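Local structure of probable sugar ABC transporter, sugar-binding protein (Streptococcus pneumoniae, 2W7Y) at residues A[244-258]-A[404-418]. The protein binds the blood group A-trisaccharide as the solute-binding protein of a probable sugar ABC transporter. Residues are numbered along the deposited sequence; the frame is centred on the assembly and turned at random.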
ATOM      1  N   LYS A 244       5.022   9.998 -18.764  1.00 23.27           N
ATOM      2  CA  LYS A 244       4.822  11.345 -19.309  1.00 23.37           C
ATOM      3  C   LYS A 244       3.477  11.977 -18.926  1.00 23.58           C
ATOM      4  O   LYS A 244       3.425  13.155 -18.561  1.00 23.42           O
ATOM      5  CB  LYS A 244       4.995  11.334 -20.833  1.00 23.30           C
ATOM      6  CG  LYS A 244       4.990  12.714 -21.470  1.00 23.23           C
ATOM      7  CD  LYS A 244       5.235  12.641 -22.965  1.00 23.54           C
ATOM      8  CE  LYS A 244       4.983  13.987 -23.619  1.00 23.54           C
ATOM      9  NZ  LYS A 244       5.259  13.966 -25.081  1.00 23.59           N
HETATM   10  N   MSE A 245       2.405  11.192 -19.025  1.00 23.79           N
HETATM   11  CA  MSE A 245       1.060  11.607 -18.617  1.00 24.36           C
HETATM   12  C   MSE A 245       1.010  12.091 -17.169  1.00 23.84           C
HETATM   13  O   MSE A 245       0.418  13.131 -16.878  1.00 23.79           O
HETATM   14  CB  MSE A 245       0.082  10.442 -18.771  1.00 24.21           C
HETATM   15  CG  MSE A 245      -0.508  10.270 -20.153  1.00 24.93           C
HETATM   16 SE   MSE A 245      -1.024   8.408 -20.412  1.00 26.50          SE
HETATM   17  CE  MSE A 245      -2.655   8.642 -21.465  1.00 24.96           C
ATOM     18  N   VAL A 246       1.632  11.320 -16.278  1.00 23.58           N
ATOM     19  CA  VAL A 246       1.603  11.577 -14.834  1.00 23.42           C
ATOM     20  C   VAL A 246       2.483  12.776 -14.457  1.00 23.40           C
ATOM     21  O   VAL A 246       2.063  13.629 -13.676  1.00 23.34           O
ATOM     22  CB  VAL A 246       1.988  10.302 -14.022  1.00 23.26           C
ATOM     23  CG1 VAL A 246       2.011  10.575 -12.526  1.00 23.22           C
ATOM     24  CG2 VAL A 246       1.019   9.171 -14.327  1.00 23.09           C
HETATM   25  N   MSE A 247       3.684  12.837 -15.035  1.00 23.36           N
HETATM   26  CA  MSE A 247       4.610  13.957 -14.841  1.00 23.54           C
HETATM   27  C   MSE A 247       4.046  15.303 -15.295  1.00 23.41           C
HETATM   28  O   MSE A 247       4.290  16.320 -14.656  1.00 23.55           O
HETATM   29  CB  MSE A 247       5.934  13.690 -15.557  1.00 23.49           C
HETATM   30  CG  MSE A 247       6.817  12.676 -14.862  1.00 23.73           C
HETATM   31 SE   MSE A 247       8.448  12.326 -15.858  1.00 24.24          SE
HETATM   32  CE  MSE A 247       9.409  11.324 -14.495  1.00 23.76           C
ATOM     33  N   LYS A 248       3.308  15.301 -16.404  1.00 23.40           N
ATOM     34  CA  LYS A 248       2.623  16.497 -16.899  1.00 23.29           C
ATOM     35  C   LYS A 248       1.550  16.963 -15.918  1.00 23.27           C
ATOM     36  O   LYS A 248       1.384  18.168 -15.692  1.00 23.09           O
ATOM     37  CB  LYS A 248       1.987  16.227 -18.266  1.00 23.24           C
ATOM     38  CG  LYS A 248       2.950  16.305 -19.441  1.00 23.31           C
ATOM     39  CD  LYS A 248       2.321  15.746 -20.709  1.00 23.54           C
ATOM     40  CE  LYS A 248       1.144  16.592 -21.192  1.00 23.78           C
ATOM     41  NZ  LYS A 248       0.405  15.936 -22.311  1.00 23.82           N
ATOM     42  N   GLU A 249       0.828  16.001 -15.346  1.00 23.20           N
ATOM     43  CA  GLU A 249      -0.219  16.285 -14.368  1.00 23.28           C
ATOM     44  C   GLU A 249       0.356  16.730 -13.023  1.00 23.25           C
ATOM     45  O   GLU A 249      -0.193  17.618 -12.371  1.00 23.38           O
ATOM     46  CB  GLU A 249      -1.146  15.074 -14.203  1.00 23.23           C
ATOM     47  CG  GLU A 249      -2.388  15.323 -13.346  1.00 23.26           C
ATOM     48  CD  GLU A 249      -3.185  16.557 -13.754  1.00 23.12           C
ATOM     49  OE1 GLU A 249      -3.847  17.134 -12.872  1.00 23.55           O
ATOM     50  OE2 GLU A 249      -3.158  16.957 -14.938  1.00 22.88           O
ATOM     51  N   ILE A 250       1.467  16.117 -12.626  1.00 23.29           N
ATOM     52  CA  ILE A 250       2.184  16.488 -11.406  1.00 23.19           C
ATOM     53  C   ILE A 250       2.782  17.904 -11.510  1.00 23.33           C
ATOM     54  O   ILE A 250       2.814  18.649 -10.521  1.00 23.27           O
ATOM     55  CB  ILE A 250       3.274  15.429 -11.064  1.00 23.21           C
ATOM     56  CG1 ILE A 250       2.733  14.336 -10.130  1.00 23.36           C
ATOM     57  CG2 ILE A 250       4.468  16.064 -10.378  1.00 23.14           C
ATOM     58  CD1 ILE A 250       1.424  13.667 -10.548  1.00 23.73           C
ATOM     59  N   GLN A 251       3.238  18.270 -12.708  1.00 23.27           N
ATOM     60  CA  GLN A 251       3.783  19.605 -12.957  1.00 23.22           C
ATOM     61  C   GLN A 251       2.669  20.657 -12.950  1.00 23.07           C
ATOM     62  O   GLN A 251       2.835  21.741 -12.391  1.00 22.99           O
ATOM     63  CB  GLN A 251       4.556  19.631 -14.277  1.00 23.27           C
ATOM     64  CG  GLN A 251       5.577  20.759 -14.379  1.00 23.50           C
ATOM     65  CD  GLN A 251       6.463  20.631 -15.599  1.00 23.41           C
ATOM     66  OE1 GLN A 251       5.987  20.671 -16.731  1.00 23.76           O
ATOM     67  NE2 GLN A 251       7.761  20.479 -15.376  1.00 23.47           N
ATOM     68  N   ALA A 252       1.535  20.312 -13.558  1.00 23.01           N
ATOM     69  CA  ALA A 252       0.339  21.153 -13.550  1.00 23.09           C
ATOM     70  C   ALA A 252      -0.246  21.287 -12.144  1.00 23.12           C
ATOM     71  O   ALA A 252      -0.874  22.296 -11.819  1.00 23.16           O
ATOM     72  CB  ALA A 252      -0.708  20.590 -14.507  1.00 23.07           C
ATOM     73  N   ASN A 253      -0.030  20.262 -11.322  1.00 23.08           N
ATOM     74  CA  ASN A 253      -0.489  20.239  -9.934  1.00 23.19           C
ATOM     75  C   ASN A 253       0.246  21.248  -9.041  1.00 23.27           C
ATOM     76  O   ASN A 253      -0.260  21.634  -7.985  1.00 23.34           O
ATOM     77  CB  ASN A 253      -0.363  18.820  -9.364  1.00 23.10           C
ATOM     78  CG  ASN A 253      -1.083  18.646  -8.039  1.00 22.94           C
ATOM     79  OD1 ASN A 253      -2.292  18.848  -7.939  1.00 22.69           O
ATOM     80  ND2 ASN A 253      -0.338  18.258  -7.011  1.00 23.05           N
ATOM     81  N   GLY A 254       1.432  21.673  -9.475  1.00 23.36           N
ATOM     82  CA  GLY A 254       2.225  22.662  -8.756  1.00 23.38           C
ATOM     83  C   GLY A 254       3.366  22.058  -7.961  1.00 23.46           C
ATOM     84  O   GLY A 254       3.185  21.057  -7.261  1.00 23.32           O
ATOM     85  N   SER A 255       4.541  22.683  -8.067  1.00 23.50           N
ATOM     86  CA  SER A 255       5.746  22.268  -7.337  1.00 23.56           C
ATOM     87  C   SER A 255       5.581  22.390  -5.822  1.00 23.56           C
ATOM     88  O   SER A 255       6.230  21.676  -5.052  1.00 23.57           O
ATOM     89  CB  SER A 255       6.955  23.086  -7.799  1.00 23.62           C
ATOM     90  OG  SER A 255       6.728  24.479  -7.642  1.00 23.69           O
ATOM     91  N   LYS A 256       4.701  23.302  -5.414  1.00 23.56           N
ATOM     92  CA  LYS A 256       4.366  23.542  -4.014  1.00 23.47           C
ATOM     93  C   LYS A 256       3.683  22.329  -3.377  1.00 23.30           C
ATOM     94  O   LYS A 256       3.737  22.145  -2.163  1.00 23.23           O
ATOM     95  CB  LYS A 256       3.437  24.756  -3.935  1.00 23.59           C
ATOM     96  CG  LYS A 256       3.326  25.427  -2.572  1.00 23.86           C
ATOM     97  CD  LYS A 256       2.039  26.247  -2.476  1.00 24.04           C
ATOM     98  CE  LYS A 256       2.033  27.408  -3.465  1.00 24.66           C
ATOM     99  NZ  LYS A 256       0.658  27.704  -3.964  1.00 24.93           N
ATOM    100  N   ASN A 257       3.052  21.499  -4.204  1.00 23.22           N
ATOM    101  CA  ASN A 257       2.212  20.409  -3.708  1.00 23.20           C
ATOM    102  C   ASN A 257       2.789  18.993  -3.864  1.00 23.11           C
ATOM    103  O   ASN A 257       2.051  18.008  -3.825  1.00 22.94           O
ATOM    104  CB  ASN A 257       0.808  20.515  -4.319  1.00 23.17           C
ATOM    105  CG  ASN A 257       0.180  21.881  -4.093  1.00 23.19           C
ATOM    106  OD1 ASN A 257      -0.167  22.582  -5.045  1.00 23.16           O
ATOM    107  ND2 ASN A 257       0.050  22.277  -2.828  1.00 23.11           N
ATOM    108  N   ALA A 258       4.110  18.903  -4.009  1.00 23.18           N
ATOM    109  CA  ALA A 258       4.791  17.616  -4.173  1.00 23.42           C
ATOM    110  C   ALA A 258       5.807  17.299  -3.066  1.00 23.64           C
ATOM    111  O   ALA A 258       6.555  16.322  -3.162  1.00 23.83           O
ATOM    112  CB  ALA A 258       5.456  17.544  -5.540  1.00 23.33           C
ATOM    113  N   LEU A 404       9.092  11.195 -10.153  1.00 23.40           N
ATOM    114  CA  LEU A 404       7.790  11.860 -10.232  1.00 23.37           C
ATOM    115  C   LEU A 404       7.749  13.122  -9.369  1.00 23.37           C
ATOM    116  O   LEU A 404       7.149  14.121  -9.763  1.00 23.55           O
ATOM    117  CB  LEU A 404       6.655  10.902  -9.855  1.00 23.25           C
ATOM    118  CG  LEU A 404       6.418   9.696 -10.774  1.00 23.35           C
ATOM    119  CD1 LEU A 404       5.434   8.731 -10.140  1.00 22.73           C
ATOM    120  CD2 LEU A 404       5.951  10.112 -12.177  1.00 22.96           C
ATOM    121  N   THR A 405       8.397  13.068  -8.205  1.00 23.23           N
ATOM    122  CA  THR A 405       8.510  14.214  -7.298  1.00 23.18           C
ATOM    123  C   THR A 405       9.341  15.343  -7.919  1.00 23.24           C
ATOM    124  O   THR A 405       8.934  16.508  -7.904  1.00 23.42           O
ATOM    125  CB  THR A 405       9.113  13.789  -5.927  1.00 23.24           C
ATOM    126  OG1 THR A 405       8.366  12.691  -5.396  1.00 22.66           O
ATOM    127  CG2 THR A 405       9.089  14.937  -4.924  1.00 23.10           C
ATOM    128  N   GLU A 406      10.495  14.982  -8.476  1.00 23.19           N
ATOM    129  CA  GLU A 406      11.380  15.921  -9.162  1.00 23.09           C
ATOM    130  C   GLU A 406      10.722  16.621 -10.354  1.00 23.03           C
ATOM    131  O   GLU A 406      11.057  17.769 -10.666  1.00 23.08           O
ATOM    132  CB  GLU A 406      12.653  15.204  -9.617  1.00 23.17           C
ATOM    133  CG  GLU A 406      13.618  14.859  -8.484  1.00 23.47           C
ATOM    134  CD  GLU A 406      14.548  13.690  -8.812  1.00 23.76           C
ATOM    135  OE1 GLU A 406      14.629  13.279  -9.990  1.00 23.46           O
ATOM    136  OE2 GLU A 406      15.203  13.181  -7.879  1.00 24.09           O
ATOM    137  N   SER A 407       9.793  15.931 -11.012  1.00 22.97           N
ATOM    138  CA  SER A 407       9.122  16.452 -12.211  1.00 22.90           C
ATOM    139  C   SER A 407       8.116  17.577 -11.927  1.00 22.83           C
ATOM    140  O   SER A 407       7.665  18.256 -12.851  1.00 22.91           O
ATOM    141  CB  SER A 407       8.454  15.313 -12.994  1.00 22.83           C
ATOM    142  OG  SER A 407       7.287  14.837 -12.347  1.00 22.91           O
ATOM    143  N   ALA A 408       7.775  17.768 -10.652  1.00 22.84           N
ATOM    144  CA  ALA A 408       6.870  18.835 -10.226  1.00 22.82           C
ATOM    145  C   ALA A 408       7.498  20.211 -10.372  1.00 22.94           C
ATOM    146  O   ALA A 408       6.781  21.209 -10.503  1.00 23.01           O
ATOM    147  CB  ALA A 408       6.428  18.616  -8.796  1.00 22.73           C
ATOM    148  N   ALA A 409       8.831  20.260 -10.333  1.00 23.00           N
ATOM    149  CA  ALA A 409       9.578  21.506 -10.534  1.00 23.13           C
ATOM    150  C   ALA A 409       9.195  22.155 -11.863  1.00 23.07           C
ATOM    151  O   ALA A 409       9.123  21.483 -12.898  1.00 22.98           O
ATOM    152  CB  ALA A 409      11.079  21.256 -10.458  1.00 23.07           C
ATOM    153  N   GLU A 410       8.940  23.459 -11.807  1.00 23.09           N
ATOM    154  CA  GLU A 410       8.365  24.212 -12.925  1.00 23.36           C
ATOM    155  C   GLU A 410       9.322  24.352 -14.120  1.00 23.28           C
ATOM    156  O   GLU A 410       8.890  24.655 -15.232  1.00 23.31           O
ATOM    157  CB  GLU A 410       7.916  25.592 -12.427  1.00 23.44           C
ATOM    158  CG  GLU A 410       6.617  26.114 -13.036  1.00 23.91           C
ATOM    159  CD  GLU A 410       6.159  27.437 -12.415  1.00 24.84           C
ATOM    160  OE1 GLU A 410       6.900  28.008 -11.579  1.00 25.26           O
ATOM    161  OE2 GLU A 410       5.052  27.914 -12.765  1.00 24.65           O
ATOM    162  N   ASN A 411      10.610  24.110 -13.876  1.00 23.33           N
ATOM    163  CA  ASN A 411      11.671  24.286 -14.872  1.00 23.32           C
ATOM    164  C   ASN A 411      12.143  22.980 -15.523  1.00 23.31           C
ATOM    165  O   ASN A 411      13.115  22.966 -16.281  1.00 23.33           O
ATOM    166  CB  ASN A 411      12.859  25.014 -14.233  1.00 23.35           C
ATOM    167  CG  ASN A 411      13.376  24.304 -12.996  1.00 23.56           C
ATOM    168  OD1 ASN A 411      14.108  23.317 -13.089  1.00 23.63           O
ATOM    169  ND2 ASN A 411      12.992  24.802 -11.825  1.00 24.00           N
ATOM    170  N   VAL A 412      11.451  21.887 -15.228  1.00 23.28           N
ATOM    171  CA  VAL A 412      11.824  20.581 -15.750  1.00 23.30           C
ATOM    172  C   VAL A 412      11.044  20.305 -17.029  1.00 23.32           C
ATOM    173  O   VAL A 412       9.817  20.439 -17.060  1.00 23.38           O
ATOM    174  CB  VAL A 412      11.591  19.455 -14.698  1.00 23.30           C
ATOM    175  CG1 VAL A 412      11.874  18.082 -15.287  1.00 23.56           C
ATOM    176  CG2 VAL A 412      12.462  19.676 -13.479  1.00 23.23           C
ATOM    177  N   ASP A 413      11.767  19.947 -18.086  1.00 23.30           N
ATOM    178  CA  ASP A 413      11.152  19.505 -19.333  1.00 23.41           C
ATOM    179  C   ASP A 413      10.721  18.050 -19.173  1.00 23.41           C
ATOM    180  O   ASP A 413      11.540  17.192 -18.827  1.00 23.40           O
ATOM    181  CB  ASP A 413      12.130  19.653 -20.501  1.00 23.41           C
ATOM    182  CG  ASP A 413      11.558  19.149 -21.813  1.00 23.48           C
ATOM    183  OD1 ASP A 413      10.647  19.801 -22.364  1.00 23.95           O
ATOM    184  OD2 ASP A 413      12.028  18.104 -22.303  1.00 23.69           O
ATOM    185  N   VAL A 414       9.437  17.784 -19.419  1.00 23.37           N
ATOM    186  CA  VAL A 414       8.853  16.447 -19.220  1.00 23.42           C
ATOM    187  C   VAL A 414       9.480  15.385 -20.130  1.00 23.39           C
ATOM    188  O   VAL A 414       9.825  14.298 -19.668  1.00 23.39           O
ATOM    189  CB  VAL A 414       7.300  16.453 -19.376  1.00 23.41           C
ATOM    190  CG1 VAL A 414       6.726  15.051 -19.210  1.00 23.31           C
ATOM    191  CG2 VAL A 414       6.659  17.398 -18.366  1.00 23.27           C
ATOM    192  N   ASP A 415       9.635  15.712 -21.413  1.00 23.36           N
ATOM    193  CA  ASP A 415      10.192  14.784 -22.401  1.00 23.39           C
ATOM    194  C   ASP A 415      11.557  14.212 -22.009  1.00 23.36           C
ATOM    195  O   ASP A 415      11.745  12.992 -22.006  1.00 23.29           O
ATOM    196  CB  ASP A 415      10.271  15.442 -23.782  1.00 23.42           C
ATOM    197  CG  ASP A 415       8.957  15.373 -24.545  1.00 23.50           C
ATOM    198  OD1 ASP A 415       8.107  14.520 -24.212  1.00 23.66           O
ATOM    199  OD2 ASP A 415       8.776  16.168 -25.490  1.00 23.84           O
ATOM    200  N   GLN A 416      12.497  15.093 -21.673  1.00 23.30           N
ATOM    201  CA  GLN A 416      13.846  14.663 -21.313  1.00 23.28           C
ATOM    202  C   GLN A 416      13.936  14.130 -19.885  1.00 23.22           C
ATOM    203  O   GLN A 416      14.877  13.406 -19.552  1.00 23.27           O
ATOM    204  CB  GLN A 416      14.881  15.771 -21.573  1.00 23.44           C
ATOM    205  CG  GLN A 416      14.667  17.053 -20.784  1.00 23.58           C
ATOM    206  CD  GLN A 416      15.614  18.171 -21.192  1.00 23.87           C
ATOM    207  OE1 GLN A 416      16.420  18.609 -20.411  1.00 23.95           O
ATOM    208  NE2 GLN A 416      15.501  18.613 -22.403  1.00 23.80           N
ATOM    209  N   LYS A 417      12.959  14.485 -19.050  1.00 23.10           N
ATOM    210  CA  LYS A 417      12.828  13.887 -17.723  1.00 22.96           C
ATOM    211  C   LYS A 417      12.384  12.427 -17.820  1.00 22.93           C
ATOM    212  O   LYS A 417      12.916  11.570 -17.109  1.00 22.79           O
ATOM    213  CB  LYS A 417      11.859  14.681 -16.841  1.00 22.94           C
ATOM    214  CG  LYS A 417      11.817  14.218 -15.382  1.00 22.93           C
ATOM    215  CD  LYS A 417      13.141  14.460 -14.672  1.00 22.82           C
ATOM    216  CE  LYS A 417      13.145  13.858 -13.281  1.00 23.30           C
ATOM    217  NZ  LYS A 417      14.396  14.203 -12.549  1.00 23.26           N
ATOM    218  N   VAL A 418      11.415  12.157 -18.697  1.00 22.82           N
ATOM    219  CA  VAL A 418      10.971  10.792 -18.982  1.00 22.99           C
ATOM    220  C   VAL A 418      12.166   9.943 -19.432  1.00 23.14           C
ATOM    221  O   VAL A 418      12.384   8.845 -18.911  1.00 23.12           O
ATOM    222  CB  VAL A 418       9.836  10.756 -20.048  1.00 22.94           C
ATOM    223  CG1 VAL A 418       9.671   9.359 -20.641  1.00 22.90           C
ATOM    224  CG2 VAL A 418       8.523  11.233 -19.455  1.00 22.87           C
TER
HETATM  225  O   HOH W   1       9.386  25.119  -9.270  1.00 23.46           O
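Helix 244-252 runs past helix 414-418 at 130° between their N-to-C directions, the axes 9.9 Å apart, while the turns of 406-412 lie against the C-terminal half of 244-252 and bring the CA atoms of Q251 and A408 to 4.2 Å. M247, a selenomethionine, enters as a knob among L404, V414, K417 and V418; with CG beside the backbone N (chi1 -75°) and the chain extended, its SE reaches V418 CG2 at 3.8 Å. V414 answers as a knob among K244, M247, K248 and Q251. Q251 spans the type I turn from A409 to V412: CG anti to the backbone N (chi1 -158°) carries the extended chain to it, and NE2 donates to V412 O at 2.7 Å, in the carbonyl plane, and to A409 O at 3.0 Å, from a tilted approach. One amide thus grips two carbonyls of the linker. A408 CB packs against I250 CG2 and A258 CB, each at 3.6 Å. At the outer edge, K244 NZ forms a salt bridge with the D415 carboxylate, meeting OD1 on its syn side. D413 OD2 N-caps helix 414-427, accepting from Q416 N. Knobs-into-holes packing and a type I turn bound at both ends by Q251 join helix 237-252 to the C-terminal helices of this solute-binding protein fold.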